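Local coordinates for protein cellulase CEL9M (Clostridium cellulolyticum, PDB 1IA6) that probably hydrolyses internal beta-1,4-glucosidic linkages in cellulose and related beta-glucans, as a metal-containing member of glycoside hydrolase family 9, at residues T3-Y6 with S7-L10; T292-P295 with G296-W300; L164-L167 with N168-I172. One frame throughout, in Å; residues are numbered along the deposited sequence. Where two conformers were deposited one is given.

Contact 1: T3-Y6 with S7-L10; sequences THDY and STAL. With NI (nickel (II) ion), chain D.
D5 is the N-cap of helix 6-15, its carboxylate reaching forward to T8 in the first turn and accepting from T8 N. The helix packs on helices 327-341 and 413-429 of the family 9 catalytic module, an alpha barrel. From CB of D5, with CG anti to the backbone N (chi1 -172°), the side chain heads toward the start of the helix, and CG comes to 3.2 Å from OG1 of T8. From there the two oxygens part company. OD1 takes the backbone amide: T8 N to D5 OD1 is 3.1 Å, nearly straight at 166°, and the donor comes in well above the carboxylate plane, 61° out of it. The same OD1 lies against CB of S7, at 3.6 Å. OD2 takes the hydroxyl of T8; the modelled separation is very short, so its exact length deserves caution. The two contacts together probably fix the rotation of the carboxylate, the amide bond being the secure one, and its negative charge at the start of the helix should suit the helix dipole.

Behind the cap the backbone takes over. A9 N gives a weak bond to D5 O, which also accepts from the hydroxyl of Y354, and L10 N to Y6 O, at 2.9 Å, is a sound helical bond. The ring of Y6 packs on V337 and L341 of helix 327-341, and its OH bonds D338. One ring face receives CB of H4, 3.7 Å above the plane and offset toward the rim. H4 in turn faces the nickel ion, completed by A1, D343 and water 1: its NE2 coordinates the metal at 2.1 Å, with that water in the plane of the imidazole at its edge.

Contact 2: T292-P295 with G296-W300; sequences TTTP and GGLKW
OG1 of T294 is gripped by two groups: L298 N donates to it at 3.0 Å, and D397 OD1 is a further hydrogen-bond partner. Its position between the backbone N and the carbonyl carbon (chi1 69°) turns the hydroxyl inward across the turn. CG2 touches CB of L298 at 4.0 Å and lies near CB of W300.

The backbone atoms of T294 are used as well. Its N bonds L298 O at 2.9 Å, and its O accepts from G297 N at 2.8 Å. Further from the bend, W300 N meets T292 O at 2.8 Å, almost straight at 169°, and water 2 bridges T292 N and W300 O. K299, bent at chi2, folds back so that NZ bonds OG1 of T293; the carbonyls of W287 and K288 share that ammonium group.

G297 has a positive phi of 101°, where a side chain would strike the preceding carbonyl oxygen. A type I turn from T294 to G297, with this glycine at its last position and closed by the T294-L298 bond, is a beta-hairpin end with a G1 bulge.

Contact 3: L164-L167 with N168-I172; sequences LMYL and NYKNI
Y166 and K170 meet twice near the C-terminal end of helix 152-169, once through backbone and once through side chain. K170 N donates to Y166 O at 3.0 Å, though bent to 133°. K170 CG lies between the backbone N and the carbonyl carbon (chi1 61°), which lays CG, next to CB, against that same oxygen; a further bend at chi3 returns NZ toward the phenol. The bond from NZ to Y166 OH is weak, at 3.3 Å, with the ammonium oblique to the ring.

Two residues earlier, N168 N bonds L164 O at 2.8 Å. The amide of N168 folds over the same carbonyl, but the angle is too poor for ND2 to bond it; ND2 is satisfied instead by G75 O of helix 64-80. Y169 N is less well served. It points between two acceptors, M165 O and Y166 O, and both bonds are weak, the nearer strongly bent. Beyond it the spacing tightens, I172 N reaching back three residues to Y169 O at 2.9 Å.

Between M165 and Y169 the contact is apolar. The two side chains run side by side, and the methionine, bent at chi2, puts CE over one face of the tyrosine ring, 4.2 Å from its centroid, with SD oblique at 5.0 Å. CB of I172 lies over the centre of the opposite face, so the ring is sandwiched between side chains three residues after it and four before it. Helices 91-107, 174-193 and 210-224 pack round this end of the helix. The whole is the last turns of a helix, where backbone bonds become weak and bent, carrying an i to i+4 Met-aromatic pair in the mostly helical family 9 module.

Contacts 1 and 2 both pack on helix 327-341: Y6 touches V337 and L341, A9 touches L341, and L298 touches Q336 and Y339. Their centres are 22 Å apart and nearest atoms about 11 Å, without a touch. Contact 1 supplies H4 to the nickel site, and G297 of contact 2 lies about 12 Å from that ion. Contact 3 stands apart, with its centre 26 Å from that of contact 1 and 38 Å from that of contact 2, on the opposite side of the chain's centre from the latter. The side chain of L164 in contact 3 is about 12 Å from that of calcium ligand D212. Contacts 1 and 2 lie away from the predicted catalytic residues D401 and E410.

Contact 1: T3-Y6 with S7-L10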
loop_
_atom_site.group_PDB
_atom_site.type_symbol
_atom_site.label_atom_id
_atom_site.label_comp_id
_atom_site.label_asym_id
_atom_site.label_seq_id
_atom_site.Cartn_x
_atom_site.Cartn_y
_atom_site.Cartn_z
ATOM N N THR A 3 -5.624 21.292 17.519
ATOM C CA THR A 3 -6.118 21.098 16.162
ATOM C C THR A 3 -5.001 20.628 15.231
ATOM O O THR A 3 -3.836 20.977 15.423
ATOM C CB THR A 3 -6.719 22.402 15.605
ATOM O OG1 THR A 3 -7.289 22.152 14.315
ATOM C CG2 THR A 3 -5.647 23.475 15.484
ATOM N N HIS A 4 -5.364 19.834 14.229
ATOM C CA HIS A 4 -4.398 19.308 13.267
ATOM C C HIS A 4 -4.882 19.515 11.836
ATOM O O HIS A 4 -6.084 19.517 11.572
ATOM C CB HIS A 4 -4.166 17.816 13.524
ATOM C CG HIS A 4 -3.380 17.532 14.765
ATOM N ND1 HIS A 4 -2.008 17.650 14.821
ATOM C CD2 HIS A 4 -3.778 17.172 16.009
ATOM C CE1 HIS A 4 -1.594 17.376 16.045
ATOM N NE2 HIS A 4 -2.647 17.083 16.786
ATOM N N ASP A 5 -3.939 19.693 10.915
ATOM C CA ASP A 5 -4.275 19.898 9.509
ATOM C C ASP A 5 -4.227 18.567 8.761
ATOM O O ASP A 5 -3.235 18.249 8.101
ATOM C CB ASP A 5 -3.293 20.887 8.872
ATOM C CG ASP A 5 -3.698 21.295 7.464
ATOM O OD1 ASP A 5 -4.735 20.804 6.966
ATOM O OD2 ASP A 5 -2.978 22.113 6.855
ATOM N N TYR A 6 -5.303 17.793 8.868
ATOM C CA TYR A 6 -5.381 16.492 8.205
ATOM C C TYR A 6 -5.495 16.635 6.691
ATOM O O TYR A 6 -5.069 15.758 5.947
ATOM C CB TYR A 6 -6.585 15.701 8.718
ATOM C CG TYR A 6 -6.577 15.455 10.211
ATOM C CD1 TYR A 6 -5.575 14.692 10.809
ATOM C CD2 TYR A 6 -7.566 15.995 11.027
ATOM C CE1 TYR A 6 -5.560 14.478 12.188
ATOM C CE2 TYR A 6 -7.562 15.788 12.403
ATOM C CZ TYR A 6 -6.557 15.031 12.976
ATOM O OH TYR A 6 -6.543 14.844 14.338
ATOM N N SER A 7 -6.076 17.746 6.249
ATOM C CA SER A 7 -6.256 18.014 4.828
ATOM C C SER A 7 -4.929 18.100 4.077
ATOM O O SER A 7 -4.756 17.469 3.031
ATOM C CB SER A 7 -7.031 19.323 4.643
ATOM O OG SER A 7 -7.244 19.599 3.271
ATOM N N THR A 8 -3.998 18.889 4.609
ATOM C CA THR A 8 -2.695 19.059 3.982
ATOM C C THR A 8 -1.894 17.762 4.044
ATOM O O THR A 8 -1.179 17.420 3.104
ATOM C CB THR A 8 -1.897 20.193 4.656
ATOM O OG1 THR A 8 -2.598 21.432 4.487
ATOM C CG2 THR A 8 -0.514 20.326 4.027
ATOM N N ALA A 9 -2.016 17.038 5.150
ATOM C CA ALA A 9 -1.296 15.776 5.293
ATOM C C ALA A 9 -1.793 14.797 4.230
ATOM O O ALA A 9 -1.004 14.072 3.627
ATOM C CB ALA A 9 -1.512 15.197 6.686
ATOM N N LEU A 10 -3.104 14.776 4.005
ATOM C CA LEU A 10 -3.678 13.884 3.004
ATOM C C LEU A 10 -3.101 14.196 1.627
ATOM O O LEU A 10 -2.636 13.297 0.926
ATOM C CB LEU A 10 -5.203 14.021 2.962
ATOM C CG LEU A 10 -5.897 13.179 1.887
ATOM C CD1 LEU A 10 -5.596 11.695 2.113
ATOM C CD2 LEU A 10 -7.397 13.430 1.930
HETATM NI NI NI D . -2.690 17.107 18.891
HETATM O O HOH W 1 -4.315 15.933 19.520
#

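Contact 2: T292-P295 with G296-W300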
loop_
_atom_site.group_PDB
_atom_site.type_symbol
_atom_site.label_atom_id
_atom_site.label_comp_id
_atom_site.label_asym_id
_atom_site.label_seq_id
_atom_site.Cartn_x
_atom_site.Cartn_y
_atom_site.Cartn_z
ATOM N N THR A 292 1.966 -3.460 22.626
ATOM C CA THR A 292 2.824 -2.541 23.360
ATOM C C THR A 292 2.521 -1.088 23.029
ATOM O O THR A 292 2.312 -0.734 21.870
ATOM C CB THR A 292 4.312 -2.797 23.041
ATOM O OG1 THR A 292 4.647 -4.149 23.371
ATOM C CG2 THR A 292 5.202 -1.849 23.840
ATOM N N THR A 293 2.495 -0.254 24.061
ATOM C CA THR A 293 2.253 1.170 23.894
ATOM C C THR A 293 3.476 1.908 24.431
ATOM O O THR A 293 3.892 1.683 25.564
ATOM C CB THR A 293 1.014 1.631 24.684
ATOM O OG1 THR A 293 -0.120 0.845 24.295
ATOM C CG2 THR A 293 0.729 3.110 24.406
ATOM N N THR A 294 4.058 2.777 23.616
ATOM C CA THR A 294 5.228 3.534 24.045
ATOM C C THR A 294 4.782 4.597 25.046
ATOM O O THR A 294 3.594 4.909 25.143
ATOM C CB THR A 294 5.892 4.249 22.861
ATOM O OG1 THR A 294 5.029 5.295 22.403
ATOM C CG2 THR A 294 6.146 3.271 21.717
ATOM N N PRO A 295 5.728 5.161 25.814
ATOM C CA PRO A 295 5.356 6.193 26.784
ATOM C C PRO A 295 4.634 7.329 26.063
ATOM O O PRO A 295 3.742 7.967 26.617
ATOM C CB PRO A 295 6.704 6.633 27.346
ATOM C CG PRO A 295 7.496 5.368 27.310
ATOM C CD PRO A 295 7.156 4.816 25.940
ATOM N N GLY A 296 5.025 7.557 24.811
ATOM C CA GLY A 296 4.423 8.612 24.013
ATOM C C GLY A 296 3.027 8.320 23.486
ATOM O O GLY A 296 2.390 9.200 22.913
ATOM N N GLY A 297 2.553 7.088 23.656
ATOM C CA GLY A 297 1.214 6.750 23.199
ATOM C C GLY A 297 1.104 5.988 21.890
ATOM O O GLY A 297 -0.000 5.681 21.436
ATOM N N LEU A 298 2.239 5.673 21.277
ATOM C CA LEU A 298 2.240 4.943 20.012
ATOM C C LEU A 298 2.065 3.441 20.208
ATOM O O LEU A 298 2.702 2.849 21.076
ATOM C CB LEU A 298 3.559 5.185 19.267
ATOM C CG LEU A 298 3.853 4.321 18.036
ATOM C CD1 LEU A 298 2.869 4.654 16.921
ATOM C CD2 LEU A 298 5.285 4.570 17.570
ATOM N N LYS A 299 1.192 2.833 19.411
ATOM C CA LYS A 299 0.999 1.387 19.469
ATOM C C LYS A 299 2.166 0.831 18.661
ATOM O O LYS A 299 2.281 1.086 17.459
ATOM C CB LYS A 299 -0.335 0.993 18.830
ATOM C CG LYS A 299 -1.545 1.374 19.664
ATOM C CD LYS A 299 -1.578 0.569 20.952
ATOM C CE LYS A 299 -2.750 0.967 21.832
ATOM N NZ LYS A 299 -2.761 0.165 23.088
ATOM N N TRP A 300 3.024 0.073 19.334
ATOM C CA TRP A 300 4.236 -0.486 18.744
ATOM C C TRP A 300 4.087 -1.985 18.501
ATOM O O TRP A 300 4.247 -2.783 19.424
ATOM C CB TRP A 300 5.396 -0.226 19.715
ATOM C CG TRP A 300 6.765 -0.222 19.116
ATOM C CD1 TRP A 300 7.418 0.845 18.570
ATOM C CD2 TRP A 300 7.669 -1.327 19.038
ATOM N NE1 TRP A 300 8.675 0.472 18.160
ATOM C CE2 TRP A 300 8.854 -0.857 18.435
ATOM C CE3 TRP A 300 7.591 -2.672 19.419
ATOM C CZ2 TRP A 300 9.958 -1.682 18.206
ATOM C CZ3 TRP A 300 8.688 -3.495 19.191
ATOM C CH2 TRP A 300 9.855 -2.994 18.590
HETATM O O HOH W 2 3.577 -5.072 20.723
#

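Contact 3: L164-L167 with N168-I172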
loop_
_atom_site.group_PDB
_atom_site.type_symbol
_atom_site.label_atom_id
_atom_site.label_comp_id
_atom_site.label_asym_id
_atom_site.label_seq_id
_atom_site.Cartn_x
_atom_site.Cartn_y
_atom_site.Cartn_z
ATOM N N LEU A 164 -11.537 -2.602 -7.580
ATOM C CA LEU A 164 -11.782 -1.326 -6.920
ATOM C C LEU A 164 -11.686 -0.195 -7.937
ATOM O O LEU A 164 -12.413 0.793 -7.841
ATOM C CB LEU A 164 -10.794 -1.123 -5.768
ATOM C CG LEU A 164 -11.269 -1.812 -4.485
ATOM C CD1 LEU A 164 -10.111 -2.035 -3.515
ATOM C CD2 LEU A 164 -12.361 -0.962 -3.857
ATOM N N MET A 165 -10.808 -0.338 -8.927
ATOM C CA MET A 165 -10.694 0.701 -9.944
ATOM C C MET A 165 -11.995 0.729 -10.753
ATOM O O MET A 165 -12.495 1.799 -11.104
ATOM C CB MET A 165 -9.499 0.445 -10.871
ATOM C CG MET A 165 -9.223 1.609 -11.819
ATOM S SD MET A 165 -8.960 3.159 -10.913
ATOM C CE MET A 165 -8.107 4.145 -12.136
ATOM N N TYR A 166 -12.546 -0.447 -11.047
ATOM C CA TYR A 166 -13.806 -0.506 -11.782
ATOM C C TYR A 166 -14.854 0.274 -10.986
ATOM O O TYR A 166 -15.572 1.108 -11.534
ATOM C CB TYR A 166 -14.272 -1.957 -11.948
ATOM C CG TYR A 166 -15.749 -2.095 -12.262
ATOM C CD1 TYR A 166 -16.250 -1.775 -13.526
ATOM C CD2 TYR A 166 -16.652 -2.513 -11.281
ATOM C CE1 TYR A 166 -17.621 -1.863 -13.804
ATOM C CE2 TYR A 166 -18.026 -2.605 -11.547
ATOM C CZ TYR A 166 -18.499 -2.276 -12.812
ATOM O OH TYR A 166 -19.848 -2.342 -13.083
ATOM N N LEU A 167 -14.919 0.008 -9.685
ATOM C CA LEU A 167 -15.885 0.673 -8.814
ATOM C C LEU A 167 -15.650 2.176 -8.695
ATOM O O LEU A 167 -16.603 2.951 -8.643
ATOM C CB LEU A 167 -15.858 0.039 -7.421
ATOM C CG LEU A 167 -16.318 -1.422 -7.355
ATOM C CD1 LEU A 167 -15.974 -2.023 -5.995
ATOM C CD2 LEU A 167 -17.817 -1.491 -7.624
ATOM N N ASN A 168 -14.386 2.587 -8.663
ATOM C CA ASN A 168 -14.047 4.001 -8.528
ATOM C C ASN A 168 -13.969 4.781 -9.841
ATOM O O ASN A 168 -13.993 6.009 -9.829
ATOM C CB ASN A 168 -12.693 4.170 -7.811
ATOM C CG ASN A 168 -12.718 3.702 -6.366
ATOM O OD1 ASN A 168 -13.687 3.927 -5.648
ATOM N ND2 ASN A 168 -11.631 3.065 -5.927
ATOM N N TYR A 169 -13.893 4.079 -10.967
ATOM C CA TYR A 169 -13.736 4.743 -12.262
ATOM C C TYR A 169 -14.884 4.585 -13.262
ATOM O O TYR A 169 -14.888 5.240 -14.308
ATOM C CB TYR A 169 -12.442 4.231 -12.907
ATOM C CG TYR A 169 -11.676 5.248 -13.722
ATOM C CD1 TYR A 169 -11.143 6.391 -13.126
ATOM C CD2 TYR A 169 -11.431 5.039 -15.078
ATOM C CE1 TYR A 169 -10.379 7.296 -13.860
ATOM C CE2 TYR A 169 -10.669 5.937 -15.820
ATOM C CZ TYR A 169 -10.146 7.061 -15.204
ATOM O OH TYR A 169 -9.372 7.938 -15.929
ATOM N N LYS A 170 -15.853 3.731 -12.948
ATOM C CA LYS A 170 -16.973 3.479 -13.857
ATOM C C LYS A 170 -17.754 4.717 -14.292
ATOM O O LYS A 170 -18.301 4.747 -15.393
ATOM C CB LYS A 170 -17.935 2.458 -13.239
ATOM C CG LYS A 170 -18.567 2.900 -11.929
ATOM C CD LYS A 170 -19.268 1.741 -11.223
ATOM C CE LYS A 170 -20.434 1.204 -12.036
ATOM N NZ LYS A 170 -21.160 0.115 -11.320
ATOM N N ASN A 171 -17.806 5.731 -13.436
ATOM C CA ASN A 171 -18.528 6.962 -13.755
ATOM C C ASN A 171 -17.705 7.931 -14.601
ATOM O O ASN A 171 -18.239 8.908 -15.128
ATOM C CB ASN A 171 -18.961 7.661 -12.465
ATOM C CG ASN A 171 -19.976 6.856 -11.677
ATOM O OD1 ASN A 171 -20.185 7.094 -10.487
ATOM N ND2 ASN A 171 -20.624 5.905 -12.343
ATOM N N ILE A 172 -16.410 7.658 -14.727
ATOM C CA ILE A 172 -15.510 8.514 -15.498
ATOM C C ILE A 172 -15.247 7.951 -16.891
ATOM O O ILE A 172 -15.375 8.657 -17.892
ATOM C CB ILE A 172 -14.165 8.690 -14.759
ATOM C CG1 ILE A 172 -14.409 9.374 -13.412
ATOM C CG2 ILE A 172 -13.203 9.516 -15.598
ATOM C CD1 ILE A 172 -13.199 9.384 -12.509
#